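Local structure of geranyltranstransferase (Legionella pneumophila subsp. pneumophila, 3LOM) at residues D66-Q69 / G70-D73; L181-I184 / H185-K188; R216-G219 / K220-L224. The protein probably makes farnesyl diphosphate, and perhaps geranylgeranyl diphosphate, by magnesium-dependent condensation of isoprenoid diphosphates. All coordinates share one frame; numbering follows the deposited sequence.

Interaction 1: D66-Q69 / G70-D73; sequences DVDQ and GVLD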
ATOM      1  N   ASP A  66      26.191   4.539 -12.089  1.00 73.10           N
ATOM      2  CA  ASP A  66      25.952   5.721 -12.940  1.00 76.42           C
ATOM      3  C   ASP A  66      24.538   5.860 -13.532  1.00 75.59           C
ATOM      4  O   ASP A  66      24.381   6.206 -14.708  1.00 74.62           O
ATOM      5  CB  ASP A  66      27.012   5.810 -14.052  1.00 76.38           C
ATOM      6  CG  ASP A  66      28.429   5.845 -13.510  1.00 83.50           C
ATOM      7  OD1 ASP A  66      29.244   5.010 -13.950  1.00 89.22           O
ATOM      8  OD2 ASP A  66      28.729   6.697 -12.644  1.00 82.05           O
ATOM      9  N   VAL A  67      23.515   5.588 -12.727  1.00 74.76           N
ATOM     10  CA  VAL A  67      22.137   5.769 -13.191  1.00 77.65           C
ATOM     11  C   VAL A  67      21.697   7.230 -12.984  1.00 69.45           C
ATOM     12  O   VAL A  67      22.232   7.930 -12.114  1.00 57.22           O
ATOM     13  CB  VAL A  67      21.156   4.712 -12.576  1.00 81.68           C
ATOM     14  CG1 VAL A  67      20.955   4.937 -11.101  1.00 83.73           C
ATOM     15  CG2 VAL A  67      19.820   4.680 -13.326  1.00 82.40           C
ATOM     16  N   ASP A  68      20.761   7.680 -13.821  1.00 66.69           N
ATOM     17  CA  ASP A  68      20.281   9.063 -13.832  1.00 74.53           C
ATOM     18  C   ASP A  68      19.784   9.507 -12.459  1.00 72.87           C
ATOM     19  O   ASP A  68      19.050   8.776 -11.789  1.00 77.57           O
ATOM     20  CB  ASP A  68      19.175   9.228 -14.881  1.00 73.66           C
ATOM     21  CG  ASP A  68      18.754  10.673 -15.066  1.00 83.10           C
ATOM     22  OD1 ASP A  68      17.545  10.961 -14.925  1.00 87.26           O
ATOM     23  OD2 ASP A  68      19.627  11.521 -15.345  1.00 93.45           O
ATOM     24  N   GLN A  69      20.203  10.701 -12.045  1.00 67.41           N
ATOM     25  CA  GLN A  69      19.859  11.220 -10.724  1.00 62.42           C
ATOM     26  C   GLN A  69      18.384  11.597 -10.576  1.00 57.21           C
ATOM     27  O   GLN A  69      17.869  11.629  -9.463  1.00 55.88           O
ATOM     28  CB  GLN A  69      20.773  12.379 -10.328  1.00 62.03           C
ATOM     29  CG  GLN A  69      22.137  11.920  -9.824  1.00 58.18           C
ATOM     30  CD  GLN A  69      22.624  12.724  -8.626  1.00 83.37           C
ATOM     31  OE1 GLN A  69      21.854  13.033  -7.712  1.00 84.65           O
ATOM     32  NE2 GLN A  69      23.911  13.050  -8.620  1.00 86.04           N
ATOM     33  N   GLY A  70      17.721  11.868 -11.700  1.00 62.30           N
ATOM     34  CA  GLY A  70      16.270  12.061 -11.750  1.00 61.92           C
ATOM     35  C   GLY A  70      15.516  10.806 -11.348  1.00 67.08           C
ATOM     36  O   GLY A  70      14.575  10.874 -10.549  1.00 73.10           O
ATOM     37  N   VAL A  71      15.942   9.667 -11.901  1.00 66.47           N
ATOM     38  CA  VAL A  71      15.443   8.328 -11.531  1.00 59.12           C
ATOM     39  C   VAL A  71      15.671   8.038 -10.036  1.00 51.59           C
ATOM     40  O   VAL A  71      14.768   7.554  -9.337  1.00 48.62           O
ATOM     41  CB  VAL A  71      16.089   7.216 -12.426  1.00 65.93           C
ATOM     42  CG1 VAL A  71      15.720   5.798 -11.950  1.00 56.58           C
ATOM     43  CG2 VAL A  71      15.695   7.403 -13.892  1.00 60.15           C
ATOM     44  N   LEU A  72      16.870   8.370  -9.560  1.00 47.65           N
ATOM     45  CA  LEU A  72      17.253   8.199  -8.164  1.00 51.11           C
ATOM     46  C   LEU A  72      16.375   8.962  -7.175  1.00 58.23           C
ATOM     47  O   LEU A  72      16.050   8.432  -6.113  1.00 57.79           O
ATOM     48  CB  LEU A  72      18.724   8.573  -7.968  1.00 54.82           C
ATOM     49  CG  LEU A  72      19.719   7.590  -8.594  1.00 65.10           C
ATOM     50  CD1 LEU A  72      21.156   8.037  -8.364  1.00 56.97           C
ATOM     51  CD2 LEU A  72      19.485   6.194  -8.025  1.00 67.48           C
ATOM     52  N   ASP A  73      15.994  10.191  -7.532  1.00 59.99           N
ATOM     53  CA  ASP A  73      15.064  11.004  -6.738  1.00 58.21           C
ATOM     54  C   ASP A  73      13.758  10.268  -6.476  1.00 55.03           C
ATOM     55  O   ASP A  73      13.273  10.237  -5.342  1.00 57.51           O
ATOM     56  CB  ASP A  73      14.742  12.325  -7.451  1.00 57.95           C
ATOM     57  CG  ASP A  73      15.926  13.270  -7.514  1.00 59.21           C
ATOM     58  OD1 ASP A  73      16.710  13.325  -6.541  1.00 60.21           O
ATOM     59  OD2 ASP A  73      16.065  13.971  -8.540  1.00 50.34           O
TER
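Val-67 and Leu-72 meet on the buried side of this helix start. Val-67 CG1 lies 3.6 Å from Leu-72 CD2, and the two side chains cross at a slant. The valine torsion explains the contact: CG1 sits between the backbone N and the carbonyl carbon (chi1 69°), which turns it toward the leucine. CG2 of Val-67 faces Val-71 CG1 more loosely, at 4.5 Å. Leu-72 also rests on Val-58 and Tyr-59 of helix 53-64, and Val-71 on Leu-138 and Leu-139, so this side is closed by neighbouring parts of the chain. Asp-73 is buried too, and its OD1 is held by Arg-19 and Tyr-59.

The other side is looser and more polar. Asp-68 is exposed and occupies the N-cap position. Its OD1 accepts a weak bond from Gly-70 N, 3.4 Å away and well bent at 126°. The first helical turn is held more firmly by the backbone. Leu-72 N bonds to Asp-68 O at 3.1 Å. Asp-73 N bonds to Gln-69 O, also at 3.1 Å. Asp-66 lies at the exposed end, where its OD1 forms a salt bridge with Lys-287.

Asp-66, with positive phi (52°), is the C-prime residue of a Schellman motif that ends helix 53-64. The whole is a short helix-loop-helix junction of the all-helical polyprenyl synthase fold: a Schellman motif closes one helix, and an aspartate N-cap opens helix 69-91.

Interaction 2: L181-I184 / H185-K188; sequences LREI and HLLK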
ATOM      1  N   LEU A 181      15.706 -14.814  15.452  1.00 58.80           N
ATOM      2  CA  LEU A 181      15.995 -13.393  15.603  1.00 57.39           C
ATOM      3  C   LEU A 181      16.577 -12.787  14.323  1.00 61.03           C
ATOM      4  O   LEU A 181      16.199 -11.684  13.929  1.00 64.39           O
ATOM      5  CB  LEU A 181      16.952 -13.174  16.778  1.00 57.73           C
ATOM      6  CG  LEU A 181      17.347 -11.747  17.165  1.00 54.69           C
ATOM      7  CD1 LEU A 181      16.174 -10.991  17.767  1.00 44.18           C
ATOM      8  CD2 LEU A 181      18.508 -11.787  18.140  1.00 69.56           C
ATOM      9  N   ARG A 182      17.478 -13.520  13.675  1.00 57.84           N
ATOM     10  CA  ARG A 182      18.073 -13.077  12.419  1.00 52.96           C
ATOM     11  C   ARG A 182      17.054 -13.051  11.280  1.00 56.00           C
ATOM     12  O   ARG A 182      17.111 -12.181  10.410  1.00 61.40           O
ATOM     13  CB  ARG A 182      19.274 -13.953  12.052  1.00 59.58           C
ATOM     14  CG  ARG A 182      20.547 -13.579  12.797  1.00 62.93           C
ATOM     15  CD  ARG A 182      21.631 -14.632  12.615  1.00 64.24           C
ATOM     16  NE  ARG A 182      22.966 -14.033  12.547  1.00 65.39           N
ATOM     17  CZ  ARG A 182      23.511 -13.523  11.439  1.00 63.63           C
ATOM     18  NH1 ARG A 182      24.732 -13.003  11.484  1.00 72.82           N
ATOM     19  NH2 ARG A 182      22.847 -13.530  10.283  1.00 54.83           N
ATOM     20  N   GLU A 183      16.118 -13.996  11.302  1.00 48.75           N
ATOM     21  CA  GLU A 183      15.077 -14.082  10.281  1.00 49.49           C
ATOM     22  C   GLU A 183      14.034 -12.963  10.418  1.00 47.35           C
ATOM     23  O   GLU A 183      13.666 -12.334   9.426  1.00 50.08           O
ATOM     24  CB  GLU A 183      14.421 -15.477  10.302  1.00 54.07           C
ATOM     25  CG  GLU A 183      13.249 -15.688   9.330  1.00 49.41           C
ATOM     26  CD  GLU A 183      13.634 -15.567   7.850  1.00 76.68           C
ATOM     27  OE1 GLU A 183      12.726 -15.290   7.033  1.00 67.67           O
ATOM     28  OE2 GLU A 183      14.825 -15.751   7.496  1.00 68.93           O
ATOM     29  N   ILE A 184      13.579 -12.731  11.650  1.00 44.02           N
ATOM     30  CA  ILE A 184      12.626 -11.673  11.976  1.00 47.75           C
ATOM     31  C   ILE A 184      13.103 -10.282  11.517  1.00 49.99           C
ATOM     32  O   ILE A 184      12.350  -9.557  10.855  1.00 52.39           O
ATOM     33  CB  ILE A 184      12.261 -11.702  13.488  1.00 51.71           C
ATOM     34  CG1 ILE A 184      11.327 -12.886  13.772  1.00 60.02           C
ATOM     35  CG2 ILE A 184      11.588 -10.406  13.916  1.00 41.70           C
ATOM     36  CD1 ILE A 184      11.381 -13.414  15.194  1.00 64.71           C
ATOM     37  N   HIS A 185      14.355  -9.945  11.832  1.00 48.22           N
ATOM     38  CA  HIS A 185      14.956  -8.670  11.432  1.00 44.58           C
ATOM     39  C   HIS A 185      15.198  -8.538   9.930  1.00 47.78           C
ATOM     40  O   HIS A 185      15.114  -7.432   9.382  1.00 52.57           O
ATOM     41  CB  HIS A 185      16.253  -8.420  12.200  1.00 44.55           C
ATOM     42  CG  HIS A 185      16.042  -8.109  13.648  1.00 50.52           C
ATOM     43  ND1 HIS A 185      15.179  -7.123  14.080  1.00 47.46           N
ATOM     44  CD2 HIS A 185      16.591  -8.642  14.764  1.00 48.95           C
ATOM     45  CE1 HIS A 185      15.192  -7.077  15.401  1.00 51.87           C
ATOM     46  NE2 HIS A 185      16.051  -7.980  15.840  1.00 63.20           N
ATOM     47  N   LEU A 186      15.494  -9.658   9.270  1.00 48.53           N
ATOM     48  CA  LEU A 186      15.644  -9.687   7.816  1.00 44.06           C
ATOM     49  C   LEU A 186      14.303  -9.401   7.148  1.00 46.80           C
ATOM     50  O   LEU A 186      14.243  -8.676   6.158  1.00 52.18           O
ATOM     51  CB  LEU A 186      16.207 -11.038   7.335  1.00 49.14           C
ATOM     52  CG  LEU A 186      16.182 -11.359   5.826  1.00 54.97           C
ATOM     53  CD1 LEU A 186      16.971 -10.345   4.982  1.00 60.77           C
ATOM     54  CD2 LEU A 186      16.675 -12.776   5.549  1.00 62.46           C
ATOM     55  N   LEU A 187      13.228  -9.957   7.698  1.00 46.33           N
ATOM     56  CA  LEU A 187      11.907  -9.725   7.128  1.00 50.55           C
ATOM     57  C   LEU A 187      11.422  -8.301   7.409  1.00 48.35           C
ATOM     58  O   LEU A 187      10.879  -7.658   6.519  1.00 43.29           O
ATOM     59  CB  LEU A 187      10.896 -10.759   7.630  1.00 47.56           C
ATOM     60  CG  LEU A 187      11.126 -12.230   7.288  1.00 48.66           C
ATOM     61  CD1 LEU A 187      10.332 -13.099   8.250  1.00 43.10           C
ATOM     62  CD2 LEU A 187      10.785 -12.541   5.837  1.00 34.93           C
ATOM     63  N   LYS A 188      11.660  -7.814   8.627  1.00 48.58           N
ATOM     64  CA  LYS A 188      11.181  -6.498   9.058  1.00 51.36           C
ATOM     65  C   LYS A 188      11.931  -5.328   8.407  1.00 52.14           C
ATOM     66  O   LYS A 188      11.306  -4.442   7.819  1.00 51.43           O
ATOM     67  CB  LYS A 188      11.213  -6.367  10.587  1.00 47.77           C
ATOM     68  CG  LYS A 188      10.759  -4.997  11.076  1.00 43.07           C
ATOM     69  CD  LYS A 188      10.652  -4.913  12.578  1.00 41.36           C
ATOM     70  CE  LYS A 188      10.497  -3.458  12.996  1.00 49.55           C
ATOM     71  NZ  LYS A 188      10.044  -3.318  14.402  1.00 39.70           N
TER
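Leu-181 and His-185 lie side by side, one turn apart on helix 178-201 of the all-helical polyprenyl synthase fold. Both side chains point the same way. The leucine CG is anti to the backbone N (chi1 -177°), and its CD1 reaches the imidazole, 3.6 Å from His-185 NE2. The histidine takes the other common choice. Its CG is anti to the carbonyl carbon (chi1 -71°), which lays the ring back along the preceding turn. CD2 of His-185 then comes 3.2 Å from Leu-181 O, which approaches the ring obliquely. That carbonyl oxygen also accepts from His-185 N, at 3.3 Å. The ring therefore rests beside an oxygen already engaged by the histidine's own backbone. Beyond this pair, Leu-181 packs on Phe-257 and Leu-260, and His-185 touches Asp-167 and Gln-227.

Glu-183 lies on a different flank. Its chain bends at chi2 (63°), which folds the carboxylate over the next turn. OE2 ends 4.0 Å from Leu-186 CD2. OE1 meets Leu-187 instead, in van der Waals contact with the isobutyl group. Leu-187 is buried and also packs on Pro-34 of the second subunit, so this flank adjoins the dimer contact.

Lys-188 extends fully beyond CG, and its tip leaves the segment. NZ is hydrogen-bonded to Gln-164. A wider pi-type turn occurs at 186-188, yet Lys-188 N still bonds to Ile-184 O at 2.9 Å. Leu-187 N likewise bonds to Glu-183 O, and the same oxygen lies 3.3 Å from Leu-187 CG.

Interaction 3: R216-G219 / K220-L224; sequences RTYG and KHIGL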
ATOM      1  N   ARG A 216      24.487  -6.471  -3.116  1.00 57.05           N
ATOM      2  CA  ARG A 216      23.719  -7.411  -2.293  1.00 55.86           C
ATOM      3  C   ARG A 216      24.398  -7.810  -0.981  1.00 55.11           C
ATOM      4  O   ARG A 216      23.735  -7.906   0.053  1.00 61.95           O
ATOM      5  CB  ARG A 216      23.348  -8.652  -3.115  1.00 56.33           C
ATOM      6  CG  ARG A 216      22.228  -8.388  -4.102  1.00 52.82           C
ATOM      7  CD  ARG A 216      22.183  -9.388  -5.240  1.00 57.92           C
ATOM      8  NE  ARG A 216      21.100  -9.067  -6.169  1.00 55.98           N
ATOM      9  CZ  ARG A 216      20.852  -9.710  -7.307  1.00 64.10           C
ATOM     10  NH1 ARG A 216      21.611 -10.729  -7.689  1.00 72.38           N
ATOM     11  NH2 ARG A 216      19.836  -9.325  -8.071  1.00 64.35           N
ATOM     12  N   THR A 217      25.712  -8.016  -1.027  1.00 59.31           N
ATOM     13  CA  THR A 217      26.493  -8.324   0.174  1.00 54.91           C
ATOM     14  C   THR A 217      26.570  -7.109   1.106  1.00 58.15           C
ATOM     15  O   THR A 217      26.318  -7.240   2.310  1.00 56.23           O
ATOM     16  CB  THR A 217      27.906  -8.851  -0.185  1.00 53.84           C
ATOM     17  OG1 THR A 217      27.780  -9.986  -1.047  1.00 62.96           O
ATOM     18  CG2 THR A 217      28.686  -9.264   1.063  1.00 46.44           C
ATOM     19  N   TYR A 218      26.895  -5.935   0.553  1.00 58.88           N
ATOM     20  CA  TYR A 218      26.883  -4.692   1.336  1.00 52.44           C
ATOM     21  C   TYR A 218      25.520  -4.496   2.006  1.00 47.79           C
ATOM     22  O   TYR A 218      25.456  -4.284   3.209  1.00 43.84           O
ATOM     23  CB  TYR A 218      27.259  -3.464   0.490  1.00 52.11           C
ATOM     24  CG  TYR A 218      27.294  -2.176   1.295  1.00 57.76           C
ATOM     25  CD1 TYR A 218      28.392  -1.857   2.091  1.00 56.51           C
ATOM     26  CD2 TYR A 218      26.218  -1.285   1.275  1.00 66.87           C
ATOM     27  CE1 TYR A 218      28.420  -0.685   2.845  1.00 59.70           C
ATOM     28  CE2 TYR A 218      26.235  -0.109   2.025  1.00 52.14           C
ATOM     29  CZ  TYR A 218      27.339   0.184   2.802  1.00 58.47           C
ATOM     30  OH  TYR A 218      27.359   1.339   3.541  1.00 51.40           O
ATOM     31  N   GLY A 219      24.452  -4.607   1.213  1.00 49.75           N
ATOM     32  CA  GLY A 219      23.070  -4.508   1.690  1.00 49.40           C
ATOM     33  C   GLY A 219      22.632  -5.438   2.812  1.00 58.51           C
ATOM     34  O   GLY A 219      21.975  -4.992   3.760  1.00 58.69           O
ATOM     35  N   LYS A 220      22.981  -6.723   2.707  1.00 54.43           N
ATOM     36  CA  LYS A 220      22.622  -7.712   3.734  1.00 50.53           C
ATOM     37  C   LYS A 220      23.316  -7.407   5.042  1.00 51.38           C
ATOM     38  O   LYS A 220      22.695  -7.426   6.105  1.00 56.91           O
ATOM     39  CB  LYS A 220      22.989  -9.133   3.293  1.00 57.84           C
ATOM     40  CG  LYS A 220      21.977  -9.778   2.360  1.00 76.93           C
ATOM     41  CD  LYS A 220      22.593 -10.939   1.594  1.00 97.39           C
ATOM     42  CE  LYS A 220      21.768 -11.277   0.356  1.00104.98           C
ATOM     43  NZ  LYS A 220      22.531 -12.107  -0.620  1.00102.36           N
ATOM     44  N   HIS A 221      24.610  -7.122   4.963  1.00 44.75           N
ATOM     45  CA  HIS A 221      25.389  -6.917   6.171  1.00 52.69           C
ATOM     46  C   HIS A 221      25.128  -5.564   6.819  1.00 50.84           C
ATOM     47  O   HIS A 221      25.219  -5.441   8.037  1.00 53.81           O
ATOM     48  CB  HIS A 221      26.877  -7.178   5.913  1.00 55.47           C
ATOM     49  CG  HIS A 221      27.182  -8.620   5.638  1.00 53.62           C
ATOM     50  ND1 HIS A 221      27.557  -9.500   6.628  1.00 45.74           N
ATOM     51  CD2 HIS A 221      27.119  -9.343   4.495  1.00 52.95           C
ATOM     52  CE1 HIS A 221      27.727 -10.701   6.105  1.00 45.13           C
ATOM     53  NE2 HIS A 221      27.473 -10.633   4.811  1.00 57.18           N
ATOM     54  N   ILE A 222      24.769  -4.567   6.013  1.00 54.51           N
ATOM     55  CA  ILE A 222      24.456  -3.240   6.547  1.00 54.93           C
ATOM     56  C   ILE A 222      23.092  -3.212   7.274  1.00 53.31           C
ATOM     57  O   ILE A 222      22.975  -2.637   8.355  1.00 52.61           O
ATOM     58  CB  ILE A 222      24.661  -2.113   5.474  1.00 59.25           C
ATOM     59  CG1 ILE A 222      25.207  -0.837   6.112  1.00 63.48           C
ATOM     60  CG2 ILE A 222      23.426  -1.876   4.593  1.00 59.44           C
ATOM     61  CD1 ILE A 222      26.706  -0.841   6.263  1.00 53.53           C
ATOM     62  N   GLY A 223      22.096  -3.895   6.703  1.00 54.72           N
ATOM     63  CA  GLY A 223      20.770  -4.021   7.308  1.00 52.91           C
ATOM     64  C   GLY A 223      20.752  -4.835   8.587  1.00 54.75           C
ATOM     65  O   GLY A 223      19.947  -4.585   9.489  1.00 55.36           O
ATOM     66  N   LEU A 224      21.652  -5.811   8.660  1.00 57.54           N
ATOM     67  CA  LEU A 224      21.827  -6.633   9.845  1.00 55.90           C
ATOM     68  C   LEU A 224      22.536  -5.855  10.949  1.00 50.25           C
ATOM     69  O   LEU A 224      22.063  -5.814  12.087  1.00 54.18           O
ATOM     70  CB  LEU A 224      22.617  -7.892   9.479  1.00 57.82           C
ATOM     71  CG  LEU A 224      23.099  -8.876  10.542  1.00 61.52           C
ATOM     72  CD1 LEU A 224      21.955  -9.431  11.390  1.00 61.95           C
ATOM     73  CD2 LEU A 224      23.862 -10.003   9.865  1.00 62.66           C
TER
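Arg-216 to Gly-219 and Lys-220 to Leu-224 are successive turns of helix 209-236 in the all-helical polyprenyl synthase fold. Four backbone bonds join them in the i to i+4 pattern of an alpha helix. Ile-222 N to Tyr-218 O is the shortest, at 2.9 Å, with the donor nearly in line with the carbonyl. His-221 N to Thr-217 O is the straightest, at 166°.

Thr-217 and His-221 run side by side. CG2 of Thr-217 lies 3.8 Å from His-221 CD2. Thr-217 O approaches the ring at its edge, in plane, 3.1 Å from the same CD2. ND1 of the imidazole is hydrogen-bonded to His-273 of helix 263-279.

On another flank the Tyr-218 ring crosses Ile-222. Tyr-218 CG is anti to the backbone N (chi1 -178°), which sends the ring outward with a lean toward the next turn, so that Ile-222 CB lies over one face, offset toward the rim. Tyr-218 OH is hydrogen-bonded to Thr-295. Arg-216 pairs with Glu-198, while Lys-220 lays its methylenes along Arg-216 O. At the end of the tyrosine, Ile-222 CD1 sits 3.5 Å from Tyr-218 OH.

In the fold
The three contacts follow one another along the chain. Interaction 1 sits where helix 53-64 gives way to helix 69-91. Interaction 2 lies on helix 178-201 and interaction 3 on helix 209-236, the next helix in the chain. Interactions 2 and 3 have centres 13 Å apart and touch through Arg-182 NH1 and Leu-224 CD2, at 3.5 Å. Interaction 1 is remote: its centre is 30 Å from that of interaction 2, on the opposite side of the chain's centre, and 22 Å from that of interaction 3. Interactions 2 and 3 thus belong to one packed helix pair, while interaction 1 lies at a distant helix junction of the same fold.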